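Local coordinates for sporozoite microneme protein essential for cell traversal (Plasmodium berghei, PDB 4U5A), which is a microneme protein essential for the passage of malaria sporozoites through host cells, at residues I25-K29 / L65-D69; F36-E40 / L54-S58; V101-I105 / D191-L196. All coordinates share one frame; numbering follows the deposited sequence.

Contact 1 of 3, residues I25-K29 / L65-D69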
loop_
_atom_site.group_PDB
_atom_site.type_symbol
_atom_site.label_atom_id
_atom_site.label_comp_id
_atom_site.label_asym_id
_atom_site.label_seq_id
_atom_site.Cartn_x
_atom_site.Cartn_y
_atom_site.Cartn_z
ATOM N N ILE A 25 9.042 -1.021 -0.157
ATOM C CA ILE A 25 8.080 -0.306 0.677
ATOM C C ILE A 25 8.083 1.197 0.386
ATOM O O ILE A 25 7.021 1.814 0.291
ATOM C CB ILE A 25 8.351 -0.545 2.180
ATOM C CG1 ILE A 25 8.017 -1.990 2.552
ATOM C CG2 ILE A 25 7.519 0.390 3.039
ATOM C CD1 ILE A 25 6.536 -2.301 2.513
ATOM N N ASN A 26 9.268 1.786 0.232
ATOM C CA ASN A 26 9.360 3.214 -0.070
ATOM C C ASN A 26 8.747 3.513 -1.438
ATOM O O ASN A 26 8.102 4.550 -1.629
ATOM C CB ASN A 26 10.806 3.685 -0.015
ATOM N N ALA A 27 8.946 2.598 -2.384
ATOM C CA ALA A 27 8.333 2.731 -3.701
ATOM C C ALA A 27 6.804 2.734 -3.598
ATOM O O ALA A 27 6.127 3.584 -4.196
ATOM C CB ALA A 27 8.805 1.612 -4.619
ATOM N N THR A 28 6.267 1.781 -2.841
ATOM C CA THR A 28 4.830 1.726 -2.574
ATOM C C THR A 28 4.328 3.028 -1.945
ATOM O O THR A 28 3.282 3.569 -2.334
ATOM C CB THR A 28 4.482 0.551 -1.643
ATOM O OG1 THR A 28 4.876 -0.682 -2.257
ATOM C CG2 THR A 28 2.991 0.519 -1.357
ATOM N N LYS A 29 5.096 3.529 -0.978
ATOM C CA LYS A 29 4.776 4.772 -0.290
ATOM C C LYS A 29 4.660 5.906 -1.293
ATOM O O LYS A 29 3.708 6.687 -1.249
ATOM C CB LYS A 29 5.833 5.108 0.768
ATOM C CG LYS A 29 5.781 4.227 2.011
ATOM C CD LYS A 29 6.438 4.899 3.212
ATOM C CE LYS A 29 7.952 4.841 3.155
ATOM N NZ LYS A 29 8.550 5.581 4.305
ATOM N N LEU A 65 2.956 1.876 6.482
ATOM C CA LEU A 65 3.979 1.249 5.663
ATOM C C LEU A 65 5.337 1.347 6.354
ATOM O O LEU A 65 6.201 0.493 6.166
ATOM C CB LEU A 65 4.018 1.892 4.273
ATOM C CG LEU A 65 2.754 1.638 3.441
ATOM C CD1 LEU A 65 2.876 2.197 2.038
ATOM C CD2 LEU A 65 2.426 0.160 3.392
ATOM N N ASN A 66 5.519 2.382 7.167
ATOM C CA ASN A 66 6.737 2.507 7.955
ATOM C C ASN A 66 6.771 1.444 9.050
ATOM O O ASN A 66 7.836 0.983 9.453
ATOM C CB ASN A 66 6.844 3.907 8.564
ATOM C CG ASN A 66 7.321 4.952 7.562
ATOM O OD1 ASN A 66 7.907 4.624 6.530
ATOM N ND2 ASN A 66 7.071 6.220 7.870
ATOM N N ILE A 67 5.588 1.044 9.510
ATOM C CA ILE A 67 5.457 -0.019 10.502
ATOM C C ILE A 67 5.844 -1.370 9.900
ATOM O O ILE A 67 6.638 -2.112 10.475
ATOM C CB ILE A 67 4.010 -0.091 11.048
ATOM C CG1 ILE A 67 3.667 1.179 11.832
ATOM C CG2 ILE A 67 3.814 -1.323 11.918
ATOM C CD1 ILE A 67 2.268 1.185 12.403
ATOM N N ILE A 68 5.271 -1.674 8.737
ATOM C CA ILE A 68 5.575 -2.900 8.005
ATOM C C ILE A 68 7.068 -3.012 7.711
ATOM O O ILE A 68 7.685 -4.057 7.928
ATOM C CB ILE A 68 4.789 -2.966 6.681
ATOM C CG1 ILE A 68 3.286 -2.919 6.952
ATOM C CG2 ILE A 68 5.154 -4.213 5.892
ATOM C CD1 ILE A 68 2.450 -2.913 5.694
ATOM N N ASP A 69 7.641 -1.914 7.232
ATOM C CA ASP A 69 9.067 -1.843 6.944
ATOM C C ASP A 69 9.887 -2.093 8.204
ATOM O O ASP A 69 10.832 -2.879 8.186
ATOM C CB ASP A 69 9.408 -0.473 6.344
ATOM C CG ASP A 69 10.839 -0.383 5.835
ATOM O OD1 ASP A 69 11.581 -1.383 5.906
ATOM O OD2 ASP A 69 11.220 0.704 5.351
#
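The amide of Asn66 is met by Lys29 in its own plane rather than over a face: NZ lies in the carbonyl plane on a lone pair of OD1, with a C=O...N angle of 140°. The modelled length of this hydrogen bond, 2.5 Å between Lys29 NZ and Asn66 OD1, is doubtful. Asn66 starts from its helix pointing away from the partner, yet its amide comes back to the interface. Lys29 answers with a turn about its CG-CD bond (chi3 -77°), which swings the ammonium towards the amide while CG stays against Leu65 CD1 at 3.5 Å. The carboxylate of Asp69 is held through OD1 by the hydroxyl of Ser22. Its OD2 lies 5.7 Å from Lys29 NZ, too far for a salt bridge, although the opposite charges may attract weakly. This polar margin borders the seam between helices 10-39 and 59-84 of a four-helix bundle; the local axes of the two segments run antiparallel at 174°, 10.1 Å apart at closest approach. Deeper in, Ile25 divides its branches: CG2, trans to the backbone nitrogen, meets the carbonyl oxygen of Leu65 at 3.4 Å and Asp69 CB at 3.9 Å, whereas CD1 reaches across to Ile68 CG2 at 4.1 Å, the two isoleucines crossing at about a right angle. Thr28 adds its methyl, CG2 lying 3.8 Å from Leu65 CD1, and turns OG1 back to the carbonyl oxygen of Asp24. Helix 88-126 closes the inner side, with Leu109 touching both Ile25 and Leu65.

Contact 2 of 3, residues F36-E40 / L54-S58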
loop_
_atom_site.group_PDB
_atom_site.type_symbol
_atom_site.label_atom_id
_atom_site.label_comp_id
_atom_site.label_asym_id
_atom_site.label_seq_id
_atom_site.Cartn_x
_atom_site.Cartn_y
_atom_site.Cartn_z
ATOM N N PHE A 36 -2.707 10.346 -3.601
ATOM C CA PHE A 36 -3.210 11.513 -2.883
ATOM C C PHE A 36 -2.923 12.843 -3.595
ATOM O O PHE A 36 -3.778 13.720 -3.628
ATOM C CB PHE A 36 -2.632 11.544 -1.468
ATOM C CG PHE A 36 -3.409 10.718 -0.486
ATOM C CD1 PHE A 36 -4.526 11.241 0.145
ATOM C CD2 PHE A 36 -3.027 9.417 -0.197
ATOM C CE1 PHE A 36 -5.247 10.486 1.050
ATOM C CE2 PHE A 36 -3.743 8.652 0.707
ATOM C CZ PHE A 36 -4.856 9.188 1.331
ATOM N N LEU A 37 -1.737 12.981 -4.181
ATOM C CA LEU A 37 -1.370 14.200 -4.897
ATOM C C LEU A 37 -2.239 14.392 -6.133
ATOM O O LEU A 37 -2.672 15.506 -6.431
ATOM C CB LEU A 37 0.109 14.168 -5.295
ATOM C CG LEU A 37 1.134 14.226 -4.157
ATOM C CD1 LEU A 37 2.549 14.275 -4.703
ATOM C CD2 LEU A 37 0.872 15.412 -3.243
ATOM N N ASP A 38 -2.478 13.304 -6.859
ATOM C CA ASP A 38 -3.319 13.348 -8.047
ATOM C C ASP A 38 -4.751 13.711 -7.672
ATOM O O ASP A 38 -5.450 14.381 -8.433
ATOM C CB ASP A 38 -3.287 12.009 -8.789
ATOM C CG ASP A 38 -1.948 11.739 -9.444
ATOM O OD1 ASP A 38 -1.192 12.707 -9.675
ATOM O OD2 ASP A 38 -1.649 10.557 -9.718
ATOM N N ILE A 39 -5.184 13.280 -6.491
ATOM C CA ILE A 39 -6.512 13.659 -6.011
ATOM C C ILE A 39 -6.555 15.134 -5.613
ATOM O O ILE A 39 -7.561 15.810 -5.825
ATOM C CB ILE A 39 -6.954 12.795 -4.810
ATOM C CG1 ILE A 39 -6.993 11.317 -5.197
ATOM C CG2 ILE A 39 -8.325 13.229 -4.306
ATOM C CD1 ILE A 39 -7.511 10.412 -4.099
ATOM N N GLU A 40 -5.455 15.647 -5.067
ATOM C CA GLU A 40 -5.400 17.050 -4.666
ATOM C C GLU A 40 -5.243 17.999 -5.855
ATOM O O GLU A 40 -4.514 18.986 -5.777
ATOM C CB GLU A 40 -4.226 17.255 -3.703
ATOM C CG GLU A 40 -4.291 16.421 -2.431
ATOM C CD GLU A 40 -3.000 16.475 -1.630
ATOM O OE1 GLU A 40 -2.140 17.331 -1.935
ATOM O OE2 GLU A 40 -2.830 15.640 -0.716
ATOM N N LEU A 54 -7.051 16.360 2.688
ATOM C CA LEU A 54 -6.512 15.178 2.025
ATOM C C LEU A 54 -5.041 14.967 2.365
ATOM O O LEU A 54 -4.593 13.832 2.542
ATOM C CB LEU A 54 -6.682 15.292 0.510
ATOM C CG LEU A 54 -8.112 15.320 -0.035
ATOM C CD1 LEU A 54 -8.101 15.593 -1.524
ATOM C CD2 LEU A 54 -8.818 14.010 0.260
ATOM N N SER A 55 -4.297 16.066 2.462
ATOM C CA SER A 55 -2.887 15.996 2.828
ATOM C C SER A 55 -2.731 15.481 4.249
ATOM O O SER A 55 -1.759 14.796 4.565
ATOM C CB SER A 55 -2.216 17.361 2.677
ATOM O OG SER A 55 -2.006 17.676 1.310
ATOM N N LYS A 56 -3.691 15.819 5.105
ATOM C CA LYS A 56 -3.739 15.239 6.440
ATOM C C LYS A 56 -3.986 13.736 6.332
ATOM O O LYS A 56 -3.293 12.941 6.967
ATOM C CB LYS A 56 -4.818 15.906 7.283
ATOM N N TYR A 57 -4.988 13.363 5.537
ATOM C CA TYR A 57 -5.345 11.958 5.335
ATOM C C TYR A 57 -4.175 11.105 4.843
ATOM O O TYR A 57 -4.088 9.919 5.153
ATOM C CB TYR A 57 -6.503 11.841 4.340
ATOM C CG TYR A 57 -7.873 12.008 4.956
ATOM C CD1 TYR A 57 -8.028 12.182 6.325
ATOM C CD2 TYR A 57 -9.012 11.988 4.169
ATOM C CE1 TYR A 57 -9.283 12.334 6.890
ATOM C CE2 TYR A 57 -10.267 12.136 4.725
ATOM C CZ TYR A 57 -10.399 12.309 6.081
ATOM O OH TYR A 57 -11.655 12.458 6.625
ATOM N N SER A 58 -3.286 11.713 4.066
ATOM C CA SER A 58 -2.200 10.980 3.421
ATOM C C SER A 58 -1.080 10.555 4.370
ATOM O O SER A 58 -0.195 9.794 3.983
ATOM C CB SER A 58 -1.606 11.825 2.293
ATOM O OG SER A 58 -1.035 13.017 2.803
#
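Phe36 lays one face of its ring over Ser58, whose CB sits 3.7 Å from the ring centroid and 18° off the normal, a CH-pi contact displaced slightly towards the rim. Beyond that footing the ring meets Leu54 O and Tyr57 CB obliquely, the latter 3.8 Å from Phe36 CE1. The Ser58 hydroxyl is occupied in its own segment: with chi1 at 63°, OG is turned back towards the preceding helical turn and donates to Ser55 O, reaching that oxygen from above the carbonyl plane. A second layer is aliphatic. Leu54 CD1 packs 3.7 Å from Ile39 CG2, the chains crossing at about a right angle, while the Glu40 and Leu54 side chains run past each other in opposite directions, Glu40 CG 4.0 Å from Leu54 CB. The extended Glu40 thereby carries its carboxylate to Ser55, where OG lies 3.0 Å from OE2. That hydrogen bond is weak, and the proton's destination is not settled, since Ser55 OG also makes a weak bond to Val51 O. On the far flank Tyr57 stacks on Tyr178 of helix 167-197, and the Tyr178 hydroxyl also bonds Tyr57 O. Glu40 is the first residue to leave helical geometry after helix 10-39, and the chain returns in the reverse sense as helix 49-57: the arrangement is that of a helical hairpin towards one end of the four-helix bundle.

Contact 3 of 3, residues V101-I105 / D191-L196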
loop_
_atom_site.group_PDB
_atom_site.type_symbol
_atom_site.label_atom_id
_atom_site.label_comp_id
_atom_site.label_asym_id
_atom_site.label_seq_id
_atom_site.Cartn_x
_atom_site.Cartn_y
_atom_site.Cartn_z
ATOM N N VAL A 101 7.391 -14.184 2.704
ATOM C CA VAL A 101 6.571 -13.268 3.493
ATOM C C VAL A 101 6.601 -11.867 2.883
ATOM O O VAL A 101 5.556 -11.218 2.716
ATOM C CB VAL A 101 7.039 -13.222 4.964
ATOM C CG1 VAL A 101 6.354 -12.099 5.715
ATOM C CG2 VAL A 101 6.764 -14.552 5.647
ATOM N N CYS A 102 7.804 -11.412 2.539
ATOM C CA CYS A 102 7.970 -10.104 1.912
ATOM C C CYS A 102 7.167 -10.003 0.611
ATOM O O CYS A 102 6.452 -9.015 0.380
ATOM C CB CYS A 102 9.449 -9.831 1.638
ATOM S SG CYS A 102 10.467 -9.657 3.120
ATOM N N ASN A 103 7.269 -11.032 -0.226
ATOM C CA ASN A 103 6.537 -11.045 -1.487
ATOM C C ASN A 103 5.029 -11.034 -1.266
ATOM O O ASN A 103 4.293 -10.382 -2.007
ATOM C CB ASN A 103 6.921 -12.268 -2.320
ATOM C CG ASN A 103 8.341 -12.197 -2.843
ATOM O OD1 ASN A 103 8.931 -11.120 -2.930
ATOM N ND2 ASN A 103 8.902 -13.353 -3.189
ATOM N N PHE A 104 4.579 -11.746 -0.236
ATOM C CA PHE A 104 3.169 -11.746 0.147
ATOM C C PHE A 104 2.702 -10.326 0.457
ATOM O O PHE A 104 1.700 -9.843 -0.106
ATOM C CB PHE A 104 2.944 -12.671 1.345
ATOM C CG PHE A 104 1.613 -12.494 2.015
ATOM C CD1 PHE A 104 0.483 -13.131 1.525
ATOM C CD2 PHE A 104 1.495 -11.708 3.154
ATOM C CE1 PHE A 104 -0.746 -12.974 2.145
ATOM C CE2 PHE A 104 0.272 -11.547 3.780
ATOM C CZ PHE A 104 -0.851 -12.182 3.275
ATOM N N ILE A 105 3.439 -9.661 1.345
ATOM C CA ILE A 105 3.116 -8.287 1.718
ATOM C C ILE A 105 3.048 -7.384 0.486
ATOM O O ILE A 105 2.075 -6.642 0.306
ATOM C CB ILE A 105 4.144 -7.708 2.716
ATOM C CG1 ILE A 105 4.162 -8.528 4.008
ATOM C CG2 ILE A 105 3.813 -6.263 3.037
ATOM C CD1 ILE A 105 2.836 -8.526 4.758
ATOM N N ASP A 191 -1.412 -9.605 9.646
ATOM C CA ASP A 191 -1.020 -10.801 8.902
ATOM C C ASP A 191 0.497 -10.978 8.895
ATOM O O ASP A 191 0.999 -12.097 8.998
ATOM C CB ASP A 191 -1.544 -10.746 7.463
ATOM C CG ASP A 191 -3.056 -10.870 7.383
ATOM O OD1 ASP A 191 -3.663 -11.438 8.316
ATOM O OD2 ASP A 191 -3.636 -10.404 6.378
ATOM N N LEU A 192 1.217 -9.866 8.779
ATOM C CA LEU A 192 2.677 -9.881 8.786
ATOM C C LEU A 192 3.223 -10.368 10.127
ATOM O O LEU A 192 4.149 -11.176 10.177
ATOM C CB LEU A 192 3.224 -8.489 8.473
ATOM C CG LEU A 192 4.741 -8.312 8.576
ATOM C CD1 LEU A 192 5.461 -9.181 7.564
ATOM C CD2 LEU A 192 5.115 -6.855 8.380
ATOM N N GLN A 193 2.647 -9.866 11.213
ATOM C CA GLN A 193 3.084 -10.256 12.546
ATOM C C GLN A 193 2.773 -11.719 12.831
ATOM O O GLN A 193 3.478 -12.372 13.601
ATOM C CB GLN A 193 2.446 -9.357 13.605
ATOM C CG GLN A 193 3.142 -8.012 13.753
ATOM C CD GLN A 193 2.461 -7.104 14.753
ATOM O OE1 GLN A 193 1.246 -7.163 14.939
ATOM N NE2 GLN A 193 3.247 -6.271 15.419
ATOM N N ILE A 194 1.725 -12.234 12.198
ATOM C CA ILE A 194 1.358 -13.635 12.356
ATOM C C ILE A 194 2.309 -14.537 11.569
ATOM O O ILE A 194 2.815 -15.529 12.096
ATOM C CB ILE A 194 -0.097 -13.886 11.912
ATOM C CG1 ILE A 194 -1.067 -13.274 12.928
ATOM C CG2 ILE A 194 -0.373 -15.373 11.775
ATOM C CD1 ILE A 194 -2.526 -13.400 12.544
ATOM N N LYS A 195 2.566 -14.183 10.314
ATOM C CA LYS A 195 3.422 -14.999 9.458
ATOM C C LYS A 195 4.869 -15.014 9.941
ATOM O O LYS A 195 5.558 -16.023 9.801
ATOM C CB LYS A 195 3.362 -14.506 8.010
ATOM C CG LYS A 195 2.112 -14.938 7.273
ATOM C CD LYS A 195 2.155 -14.568 5.799
ATOM C CE LYS A 195 1.004 -15.227 5.053
ATOM N NZ LYS A 195 -0.309 -14.887 5.672
ATOM N N LEU A 196 5.325 -13.907 10.519
ATOM C CA LEU A 196 6.685 -13.842 11.045
ATOM C C LEU A 196 6.822 -14.701 12.294
ATOM O O LEU A 196 7.870 -15.298 12.535
ATOM C CB LEU A 196 7.083 -12.398 11.353
ATOM C CG LEU A 196 7.389 -11.512 10.146
ATOM C CD1 LEU A 196 7.811 -10.129 10.601
ATOM C CD2 LEU A 196 8.471 -12.145 9.285
#
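Val101 CG1 is the bump that helix 88-126 pushes into helix 167-197, two antiparallel members of a four-helix bundle whose local axes lie 10.7 Å apart at an angle of 165°. The hollow that takes it is walled by two leucines, Leu192 CD1 at 3.6 Å and Leu196 CD2 at 4.2 Å from that methyl. Its sister methyl faces the base of Lys195, CG2 lying 4.1 Å from CB. One turn along, Ile105 sends its ethyl arm forward, so that CD1 abuts Leu192 CB at 3.7 Å, with CG1 close to the same leucine's CD1. Leu192 is thus wedged between Val101 and Ile105, crossing each at about a right angle; its CG stands trans to the backbone nitrogen (chi1 174°), which extends the branch into the gap between them. Helix 59-84 lies against the inner side, where Phe75 touches Leu196. Outward, the seam changes character. Phe104 stands with the edge of its ring at Asp191 CB and one face beneath Lys195, whose aliphatic chain passes over that face at about a right angle to the phenylalanine side chain. The contact is both apolar and electrostatic: a cation-pi interaction is joined by a CH-pi contact from the neighbouring methylene. Lys195 CE sits over the middle of the Phe104 ring, 3.8 Å from its centroid, and the bend at the last torsion (chi4 55°) tips NZ towards CZ, at 3.7 Å.

How the contacts relate
Three seams of one bundle are sampled here, and helices 10-39, 59-84, 88-126 and 167-197 all take part. Contacts 1 and 3, with centres 13 Å apart, meet directly through Ile68: its CG2 lies 3.6 Å from Leu192 CD2 and 3.8 Å from Ile105 CG2, so that the apolar sides of both seams merge in a single core. Contact 2 shares helix 10-39 with contact 1, but their centres are about 17 Å apart and their nearest atoms about 7 Å. Lying between the segments of contact 1 in sequence, it joins that helix to the short helix preceding 59-84. Contacts 2 and 3 sit on opposite sides of the chain's centre, about 28 Å apart between centres.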